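Local coordinates for acetyltransferase-like, GNAT family (Bacteroides thetaiotaomicron, PDB 3EY5), which probably transfers an acetyl group from acetyl-CoA to an amine nitrogen, as GNAT-family N-acetyltransferases do, at residues 21-25 with 37-41; 47-53 with 65-70. All blocks are in the same frame, centred on the assembly; numbering follows the deposited sequence.

How the contacts relate
Contact 1 (21-25 with 37-41) pairs two helices that lie against the sheet; contact 2 (47-53 with 65-70) joins two adjacent strands of that sheet. They follow one another along the chain, helix 37-46 leading through a turn into strand 50-57, and they lie about 14 Å apart, centre to centre. The two meet directly: the methyl CE of Met21 packs 3.4 Å from Asn52 ND2 and 3.8 Å from Thr66 CG2, while Leu40 CD1 lies 4.2 Å from Phe50 CZ. The helix pair thus rests on the face of the hairpin that carries Phe50, Asn52 and Thr66. Both contacts belong to the N-terminal half of the GNAT fold.

Contact 1: 21-25 with 37-41; sequences MEELL and LEHLR
Leu25 and Leu40 meet tip to tip at the apolar centre of this pair, CD2 to CD2 at 3.5 Å, joining the two helices that follow the first strand of the GNAT fold. Segments 21-25 and 37-41 run roughly antiparallel, at 139°, and their axes come no closer than 12.2 Å, so the gap is filled by side chains reaching from both helices. Met21, a selenomethionine, meets the same leucine end-on: its chain bends at chi2 and brings CE to 3.9 Å from Leu40 CD2, with CD1 almost as near. One leucine fork therefore receives both Met21 and Leu25. Beneath it lies the sheet, where Met21 reaches Phe64 and Thr66 and Leu40 reaches Asn52.

Farther out, Leu37 slides past Leu25 in the opposite direction, its CD2 touching Leu25 CD2 at 4.1 Å. Its other methyl, CD1, lies against the aliphatic part of Glu22, 3.8 Å from CG. Glu22 has CG anti to the backbone N (chi1 -157°) and an extended chain beyond it, which carries the carboxylate over Leu37 to the polar edge. There it crosses the Arg41 side chain at about a right angle, the carboxylate and guanidinium planes 67° apart. Attraction between the opposite charges is probably modest, because Glu22 OE2 stays 4.2 Å from Arg41 NH1, near the guanidinium plane and too far for a salt bridge.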
HETATM    1  N   MSE A  21      -0.337  12.672   7.053  1.00 20.26           N
HETATM    2  CA  MSE A  21      -0.327  11.608   6.037  1.00 21.27           C
HETATM    3  C   MSE A  21       0.197  12.163   4.695  1.00 21.65           C
HETATM    4  O   MSE A  21       1.122  11.601   4.078  1.00 22.58           O
HETATM    5  CB  MSE A  21      -1.743  11.015   5.889  1.00 21.10           C
HETATM    6  CG  MSE A  21      -1.972  10.014   4.754  1.00 21.40           C
HETATM    7 SE   MSE A  21      -2.367  10.850   3.032  0.50 23.49          SE
HETATM    8  CE  MSE A  21      -2.299   9.233   1.931  1.00 28.05           C
ATOM      9  N   GLU A  22      -0.380  13.279   4.281  1.00 21.29           N
ATOM     10  CA  GLU A  22      -0.052  13.943   3.026  1.00 22.38           C
ATOM     11  C   GLU A  22       1.420  14.421   2.906  1.00 22.08           C
ATOM     12  O   GLU A  22       2.042  14.220   1.864  1.00 21.49           O
ATOM     13  CB  GLU A  22      -0.991  15.132   2.847  1.00 23.05           C
ATOM     14  CG  GLU A  22      -1.152  15.577   1.404  1.00 26.88           C
ATOM     15  CD  GLU A  22      -2.127  16.727   1.282  1.00 32.01           C
ATOM     16  OE1 GLU A  22      -1.710  17.903   1.466  1.00 33.23           O
ATOM     17  OE2 GLU A  22      -3.322  16.445   1.021  1.00 34.74           O
ATOM     18  N   GLU A  23       1.953  15.063   3.951  1.00 20.84           N
ATOM     19  CA  GLU A  23       3.362  15.446   3.977  1.00 21.15           C
ATOM     20  C   GLU A  23       4.278  14.212   3.863  1.00 19.96           C
ATOM     21  O   GLU A  23       5.219  14.187   3.070  1.00 19.33           O
ATOM     22  CB  GLU A  23       3.693  16.277   5.238  1.00 21.45           C
ATOM     23  CG  GLU A  23       5.170  16.758   5.304  1.00 25.62           C
ATOM     24  CD  GLU A  23       5.377  18.173   5.891  1.00 31.39           C
ATOM     25  OE1 GLU A  23       4.515  18.663   6.671  1.00 34.20           O
ATOM     26  OE2 GLU A  23       6.421  18.801   5.570  1.00 32.42           O
ATOM     27  N   LEU A  24       3.978  13.188   4.656  1.00 18.72           N
ATOM     28  CA  LEU A  24       4.765  11.979   4.684  1.00 17.28           C
ATOM     29  C   LEU A  24       4.728  11.224   3.337  1.00 17.22           C
ATOM     30  O   LEU A  24       5.764  10.739   2.845  1.00 16.41           O
ATOM     31  CB  LEU A  24       4.266  11.115   5.835  1.00 16.86           C
ATOM     32  CG  LEU A  24       4.936   9.785   6.062  1.00 17.65           C
ATOM     33  CD1 LEU A  24       6.484   9.960   6.102  1.00 20.51           C
ATOM     34  CD2 LEU A  24       4.389   9.163   7.367  1.00 17.80           C
ATOM     35  N   LEU A  25       3.539  11.136   2.751  1.00 16.53           N
ATOM     36  CA  LEU A  25       3.367  10.617   1.391  1.00 16.63           C
ATOM     37  C   LEU A  25       4.252  11.321   0.345  1.00 16.75           C
ATOM     38  O   LEU A  25       4.933  10.672  -0.446  1.00 15.04           O
ATOM     39  CB  LEU A  25       1.907  10.765   0.953  1.00 16.62           C
ATOM     40  CG  LEU A  25       1.543  10.293  -0.462  1.00 18.99           C
ATOM     41  CD1 LEU A  25       1.651   8.797  -0.623  1.00 17.39           C
ATOM     42  CD2 LEU A  25       0.135  10.806  -0.835  1.00 21.21           C
ATOM     43  N   LEU A  37      -2.918  15.044  -5.591  1.00 24.38           N
ATOM     44  CA  LEU A  37      -3.326  15.229  -4.211  1.00 25.24           C
ATOM     45  C   LEU A  37      -4.810  15.581  -4.097  1.00 25.77           C
ATOM     46  O   LEU A  37      -5.536  14.959  -3.312  1.00 25.52           O
ATOM     47  CB  LEU A  37      -2.428  16.236  -3.504  1.00 24.96           C
ATOM     48  CG  LEU A  37      -0.982  15.754  -3.235  1.00 25.44           C
ATOM     49  CD1 LEU A  37      -0.357  16.698  -2.186  1.00 23.57           C
ATOM     50  CD2 LEU A  37      -0.924  14.293  -2.746  1.00 23.26           C
ATOM     51  N   GLU A  38      -5.276  16.528  -4.909  1.00 26.68           N
ATOM     52  CA  GLU A  38      -6.709  16.848  -4.919  1.00 27.56           C
ATOM     53  C   GLU A  38      -7.574  15.595  -5.085  1.00 27.09           C
ATOM     54  O   GLU A  38      -8.641  15.527  -4.491  1.00 26.59           O
ATOM     55  CB  GLU A  38      -7.097  17.925  -5.967  1.00 28.11           C
ATOM     56  CG  GLU A  38      -8.455  18.628  -5.601  1.00 31.00           C
ATOM     57  CD  GLU A  38      -9.275  19.167  -6.792  1.00 35.76           C
ATOM     58  OE1 GLU A  38      -8.772  19.164  -7.939  1.00 38.06           O
ATOM     59  OE2 GLU A  38     -10.439  19.613  -6.579  1.00 36.69           O
ATOM     60  N   HIS A  39      -7.098  14.621  -5.875  1.00 27.28           N
ATOM     61  CA  HIS A  39      -7.814  13.355  -6.116  1.00 28.33           C
ATOM     62  C   HIS A  39      -7.748  12.424  -4.912  1.00 28.88           C
ATOM     63  O   HIS A  39      -8.701  11.692  -4.592  1.00 28.60           O
ATOM     64  CB  HIS A  39      -7.197  12.608  -7.289  1.00 28.10           C
ATOM     65  CG  HIS A  39      -7.453  13.234  -8.619  1.00 30.53           C
ATOM     66  ND1 HIS A  39      -8.172  14.401  -8.774  1.00 32.56           N
ATOM     67  CD2 HIS A  39      -7.069  12.861  -9.862  1.00 32.46           C
ATOM     68  CE1 HIS A  39      -8.227  14.714 -10.057  1.00 33.25           C
ATOM     69  NE2 HIS A  39      -7.563  13.796 -10.737  1.00 33.15           N
ATOM     70  N   LEU A  40      -6.577  12.399  -4.291  1.00 29.43           N
ATOM     71  CA  LEU A  40      -6.369  11.584  -3.116  1.00 30.02           C
ATOM     72  C   LEU A  40      -7.331  12.033  -1.998  1.00 29.58           C
ATOM     73  O   LEU A  40      -7.896  11.214  -1.276  1.00 29.31           O
ATOM     74  CB  LEU A  40      -4.926  11.705  -2.694  1.00 29.75           C
ATOM     75  CG  LEU A  40      -4.665  11.271  -1.272  1.00 32.66           C
ATOM     76  CD1 LEU A  40      -4.893   9.746  -1.114  1.00 34.38           C
ATOM     77  CD2 LEU A  40      -3.246  11.711  -0.871  1.00 33.74           C
ATOM     78  N   ARG A  41      -7.503  13.340  -1.866  1.00 29.70           N
ATOM     79  CA  ARG A  41      -8.514  13.885  -0.955  1.00 30.39           C
ATOM     80  C   ARG A  41      -9.912  13.357  -1.281  1.00 30.06           C
ATOM     81  O   ARG A  41     -10.636  12.892  -0.384  1.00 29.97           O
ATOM     82  CB  ARG A  41      -8.493  15.410  -0.986  1.00 30.89           C
ATOM     83  CG  ARG A  41      -7.224  16.000  -0.378  1.00 32.64           C
ATOM     84  CD  ARG A  41      -7.307  17.517  -0.304  1.00 38.30           C
ATOM     85  NE  ARG A  41      -8.323  17.972   0.651  1.00 40.46           N
ATOM     86  CZ  ARG A  41      -8.067  18.339   1.908  1.00 41.92           C
ATOM     87  NH1 ARG A  41      -6.814  18.318   2.375  1.00 42.23           N
ATOM     88  NH2 ARG A  41      -9.065  18.736   2.691  1.00 42.03           N
TER

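Contact 2: 47-53 with 65-70; sequences IGNFHNN and ITYWDF
This contact is the open end of the antiparallel beta hairpin formed by strands 50-57 and 60-69 in the GNAT sheet. His51 with Tyr67 and Asn53 with Ile65 are hydrogen-bonded pairs, each with two backbone bonds; beyond the non-hydrogen-bonded pair Phe50-Trp68, Asp69 N gives a nearly straight bond (172°) to Asn49 O. On one face, His51 CB sits over the Tyr67 ring, 3.8 Å from its centroid, and the two rings are near parallel but slid apart. The Asn53 amide plane runs nearly parallel to the Tyr67 ring plane, ND2 coming obliquely to 3.2 Å from Tyr67 CE2 and donating a weak bond to Ile65 O. A water joins Asn53 OD1 to Tyr67 OH.

On the other face, Trp68 CG lies anti to the carbonyl carbon (chi1 -62°), turning the indole toward Phe50. Phe50 CB stands 4.0 Å above the centroid of the six-membered ring, and CD1 comes 3.4 Å from Trp68 CE2, the phenyl plane oblique at 55° to the five-membered ring. Ile47 CG2 touches Trp68 CZ3 at 3.8 Å; Asn49 ND2 approaches the indole edge in its plane. Trp68 NE1 bonds to Glu77 OE1. With an alanine at Trp68, Phe50 would probably lose the surface it packs on, and Glu77 OE1 its indole N-H. Trp68 also packs on helix 161-176, helix 37-46 covers Phe50, and strand 74-81 continues the sheet, Thr66 OG1 bonding to His78 N.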
ATOM      1  N   ILE A  47     -14.772   7.654  -1.492  1.00 27.37           N
ATOM      2  CA  ILE A  47     -14.773   6.264  -1.951  1.00 26.86           C
ATOM      3  C   ILE A  47     -14.779   5.281  -0.773  1.00 27.17           C
ATOM      4  O   ILE A  47     -13.792   5.165  -0.026  1.00 27.78           O
ATOM      5  CB  ILE A  47     -13.618   5.980  -2.974  1.00 27.56           C
ATOM      6  CG1 ILE A  47     -13.835   6.759  -4.275  1.00 27.15           C
ATOM      7  CG2 ILE A  47     -13.463   4.491  -3.269  1.00 25.58           C
ATOM      8  CD1 ILE A  47     -15.310   7.011  -4.631  1.00 30.62           C
ATOM      9  N   GLY A  48     -15.905   4.582  -0.637  1.00 26.64           N
ATOM     10  CA  GLY A  48     -16.242   3.782   0.550  1.00 26.14           C
ATOM     11  C   GLY A  48     -15.394   2.554   0.784  1.00 26.27           C
ATOM     12  O   GLY A  48     -15.119   2.204   1.933  1.00 26.30           O
ATOM     13  N   ASN A  49     -14.973   1.903  -0.300  1.00 25.45           N
ATOM     14  CA  ASN A  49     -14.035   0.798  -0.199  1.00 25.25           C
ATOM     15  C   ASN A  49     -12.540   1.242  -0.298  1.00 23.91           C
ATOM     16  O   ASN A  49     -11.670   0.407  -0.426  1.00 23.34           O
ATOM     17  CB  ASN A  49     -14.369  -0.232  -1.271  1.00 26.10           C
ATOM     18  CG  ASN A  49     -14.015   0.258  -2.659  1.00 29.99           C
ATOM     19  OD1 ASN A  49     -14.244   1.418  -2.996  1.00 35.09           O
ATOM     20  ND2 ASN A  49     -13.431  -0.614  -3.467  1.00 36.18           N
ATOM     21  N   PHE A  50     -12.265   2.548  -0.231  1.00 22.19           N
ATOM     22  CA  PHE A  50     -10.903   3.059  -0.117  1.00 21.30           C
ATOM     23  C   PHE A  50     -10.704   3.550   1.314  1.00 20.77           C
ATOM     24  O   PHE A  50     -11.529   4.299   1.856  1.00 20.70           O
ATOM     25  CB  PHE A  50     -10.595   4.188  -1.161  1.00 21.66           C
ATOM     26  CG  PHE A  50      -9.219   4.835  -0.980  1.00 22.27           C
ATOM     27  CD1 PHE A  50      -8.059   4.132  -1.299  1.00 23.51           C
ATOM     28  CD2 PHE A  50      -9.091   6.116  -0.430  1.00 23.38           C
ATOM     29  CE1 PHE A  50      -6.776   4.695  -1.092  1.00 24.15           C
ATOM     30  CE2 PHE A  50      -7.813   6.692  -0.210  1.00 23.20           C
ATOM     31  CZ  PHE A  50      -6.661   5.974  -0.548  1.00 23.20           C
ATOM     32  N   HIS A  51      -9.607   3.151   1.934  1.00 19.54           N
ATOM     33  CA  HIS A  51      -9.416   3.471   3.333  1.00 19.00           C
ATOM     34  C   HIS A  51      -8.049   4.094   3.565  1.00 19.21           C
ATOM     35  O   HIS A  51      -7.006   3.477   3.288  1.00 17.34           O
ATOM     36  CB  HIS A  51      -9.550   2.218   4.196  1.00 19.58           C
ATOM     37  CG  HIS A  51     -10.873   1.531   4.069  1.00 20.42           C
ATOM     38  ND1 HIS A  51     -11.953   1.846   4.864  1.00 24.11           N
ATOM     39  CD2 HIS A  51     -11.294   0.551   3.233  1.00 22.09           C
ATOM     40  CE1 HIS A  51     -12.984   1.084   4.534  1.00 22.49           C
ATOM     41  NE2 HIS A  51     -12.611   0.297   3.541  1.00 23.74           N
ATOM     42  N   ASN A  52      -8.073   5.318   4.077  1.00 18.70           N
ATOM     43  CA  ASN A  52      -6.862   6.037   4.447  1.00 20.07           C
ATOM     44  C   ASN A  52      -6.684   5.983   5.967  1.00 19.15           C
ATOM     45  O   ASN A  52      -7.581   6.384   6.708  1.00 20.13           O
ATOM     46  CB  ASN A  52      -6.987   7.493   3.960  1.00 20.27           C
ATOM     47  CG  ASN A  52      -5.648   8.186   3.820  1.00 22.08           C
ATOM     48  OD1 ASN A  52      -4.660   7.826   4.495  1.00 20.79           O
ATOM     49  ND2 ASN A  52      -5.594   9.192   2.916  1.00 23.88           N
ATOM     50  N   ASN A  53      -5.553   5.459   6.432  1.00 18.78           N
ATOM     51  CA  ASN A  53      -5.358   5.255   7.858  1.00 18.99           C
ATOM     52  C   ASN A  53      -4.052   5.791   8.374  1.00 19.12           C
ATOM     53  O   ASN A  53      -3.011   5.619   7.733  1.00 18.70           O
ATOM     54  CB  ASN A  53      -5.425   3.767   8.243  1.00 19.24           C
ATOM     55  CG  ASN A  53      -6.624   3.060   7.665  1.00 21.74           C
ATOM     56  OD1 ASN A  53      -7.607   2.805   8.370  1.00 22.90           O
ATOM     57  ND2 ASN A  53      -6.536   2.687   6.369  1.00 23.70           N
ATOM     58  N   ILE A  65      -1.167   4.202   6.121  1.00 18.13           N
ATOM     59  CA  ILE A  65      -1.316   3.131   5.180  1.00 18.43           C
ATOM     60  C   ILE A  65      -2.645   3.363   4.528  1.00 18.65           C
ATOM     61  O   ILE A  65      -3.622   3.764   5.175  1.00 19.48           O
ATOM     62  CB  ILE A  65      -1.282   1.720   5.888  1.00 19.39           C
ATOM     63  CG1 ILE A  65      -1.602   0.576   4.905  1.00 20.41           C
ATOM     64  CG2 ILE A  65      -2.273   1.657   7.061  1.00 19.40           C
ATOM     65  CD1 ILE A  65      -0.797  -0.691   5.193  1.00 24.84           C
ATOM     66  N   THR A  66      -2.688   3.127   3.236  1.00 17.78           N
ATOM     67  CA  THR A  66      -3.926   3.255   2.499  1.00 17.54           C
ATOM     68  C   THR A  66      -4.156   1.892   1.885  1.00 17.02           C
ATOM     69  O   THR A  66      -3.193   1.205   1.494  1.00 15.68           O
ATOM     70  CB  THR A  66      -3.791   4.326   1.344  1.00 17.81           C
ATOM     71  OG1 THR A  66      -2.755   3.935   0.430  1.00 20.66           O
ATOM     72  CG2 THR A  66      -3.403   5.608   1.904  1.00 15.64           C
ATOM     73  N   TYR A  67      -5.408   1.472   1.860  1.00 15.76           N
ATOM     74  CA  TYR A  67      -5.735   0.208   1.278  1.00 15.91           C
ATOM     75  C   TYR A  67      -7.149   0.210   0.718  1.00 17.01           C
ATOM     76  O   TYR A  67      -8.016   1.024   1.086  1.00 16.51           O
ATOM     77  CB  TYR A  67      -5.514  -0.938   2.296  1.00 16.57           C
ATOM     78  CG  TYR A  67      -6.518  -0.953   3.413  1.00 16.06           C
ATOM     79  CD1 TYR A  67      -7.765  -1.533   3.233  1.00 17.85           C
ATOM     80  CD2 TYR A  67      -6.232  -0.358   4.655  1.00 19.16           C
ATOM     81  CE1 TYR A  67      -8.705  -1.541   4.238  1.00 20.05           C
ATOM     82  CE2 TYR A  67      -7.190  -0.362   5.699  1.00 19.24           C
ATOM     83  CZ  TYR A  67      -8.421  -0.944   5.462  1.00 19.52           C
ATOM     84  OH  TYR A  67      -9.370  -0.976   6.436  1.00 20.65           O
ATOM     85  N   TRP A  68      -7.372  -0.729  -0.186  1.00 18.33           N
ATOM     86  CA  TRP A  68      -8.675  -0.968  -0.742  1.00 18.49           C
ATOM     87  C   TRP A  68      -9.218  -2.295  -0.231  1.00 19.01           C
ATOM     88  O   TRP A  68      -8.501  -3.303  -0.111  1.00 17.47           O
ATOM     89  CB  TRP A  68      -8.602  -1.046  -2.251  1.00 18.58           C
ATOM     90  CG  TRP A  68      -8.128   0.190  -2.890  1.00 19.05           C
ATOM     91  CD1 TRP A  68      -6.835   0.666  -2.892  1.00 16.86           C
ATOM     92  CD2 TRP A  68      -8.911   1.127  -3.638  1.00 18.01           C
ATOM     93  NE1 TRP A  68      -6.769   1.833  -3.579  1.00 19.00           N
ATOM     94  CE2 TRP A  68      -8.028   2.149  -4.056  1.00 19.87           C
ATOM     95  CE3 TRP A  68     -10.282   1.216  -3.975  1.00 21.42           C
ATOM     96  CZ2 TRP A  68      -8.450   3.232  -4.833  1.00 19.60           C
ATOM     97  CZ3 TRP A  68     -10.716   2.310  -4.743  1.00 20.90           C
ATOM     98  CH2 TRP A  68      -9.802   3.300  -5.163  1.00 21.24           C
ATOM     99  N   ASP A  69     -10.521  -2.267   0.001  1.00 20.53           N
ATOM    100  CA  ASP A  69     -11.308  -3.408   0.407  1.00 22.83           C
ATOM    101  C   ASP A  69     -11.983  -3.983  -0.859  1.00 23.59           C
ATOM    102  O   ASP A  69     -12.793  -3.303  -1.481  1.00 23.45           O
ATOM    103  CB  ASP A  69     -12.317  -2.887   1.429  1.00 23.54           C
ATOM    104  CG  ASP A  69     -13.413  -3.898   1.779  1.00 29.39           C
ATOM    105  OD1 ASP A  69     -13.234  -5.140   1.571  1.00 33.09           O
ATOM    106  OD2 ASP A  69     -14.473  -3.432   2.289  1.00 33.36           O
ATOM    107  N   PHE A  70     -11.634  -5.214  -1.242  1.00 25.20           N
ATOM    108  CA  PHE A  70     -12.220  -5.905  -2.408  1.00 27.28           C
ATOM    109  C   PHE A  70     -12.950  -7.201  -2.037  1.00 28.77           C
ATOM    110  O   PHE A  70     -12.962  -8.163  -2.812  1.00 29.67           O
ATOM    111  CB  PHE A  70     -11.160  -6.256  -3.466  1.00 27.59           C
ATOM    112  CG  PHE A  70     -10.596  -5.076  -4.198  1.00 29.13           C
ATOM    113  CD1 PHE A  70      -9.300  -4.649  -3.954  1.00 31.76           C
ATOM    114  CD2 PHE A  70     -11.351  -4.392  -5.149  1.00 32.63           C
ATOM    115  CE1 PHE A  70      -8.766  -3.562  -4.649  1.00 30.66           C
ATOM    116  CE2 PHE A  70     -10.821  -3.297  -5.830  1.00 32.92           C
ATOM    117  CZ  PHE A  70      -9.523  -2.885  -5.569  1.00 32.63           C
TER
HETATM  118  O   HOH W   1      -9.796   1.087   8.013  1.00 22.88           O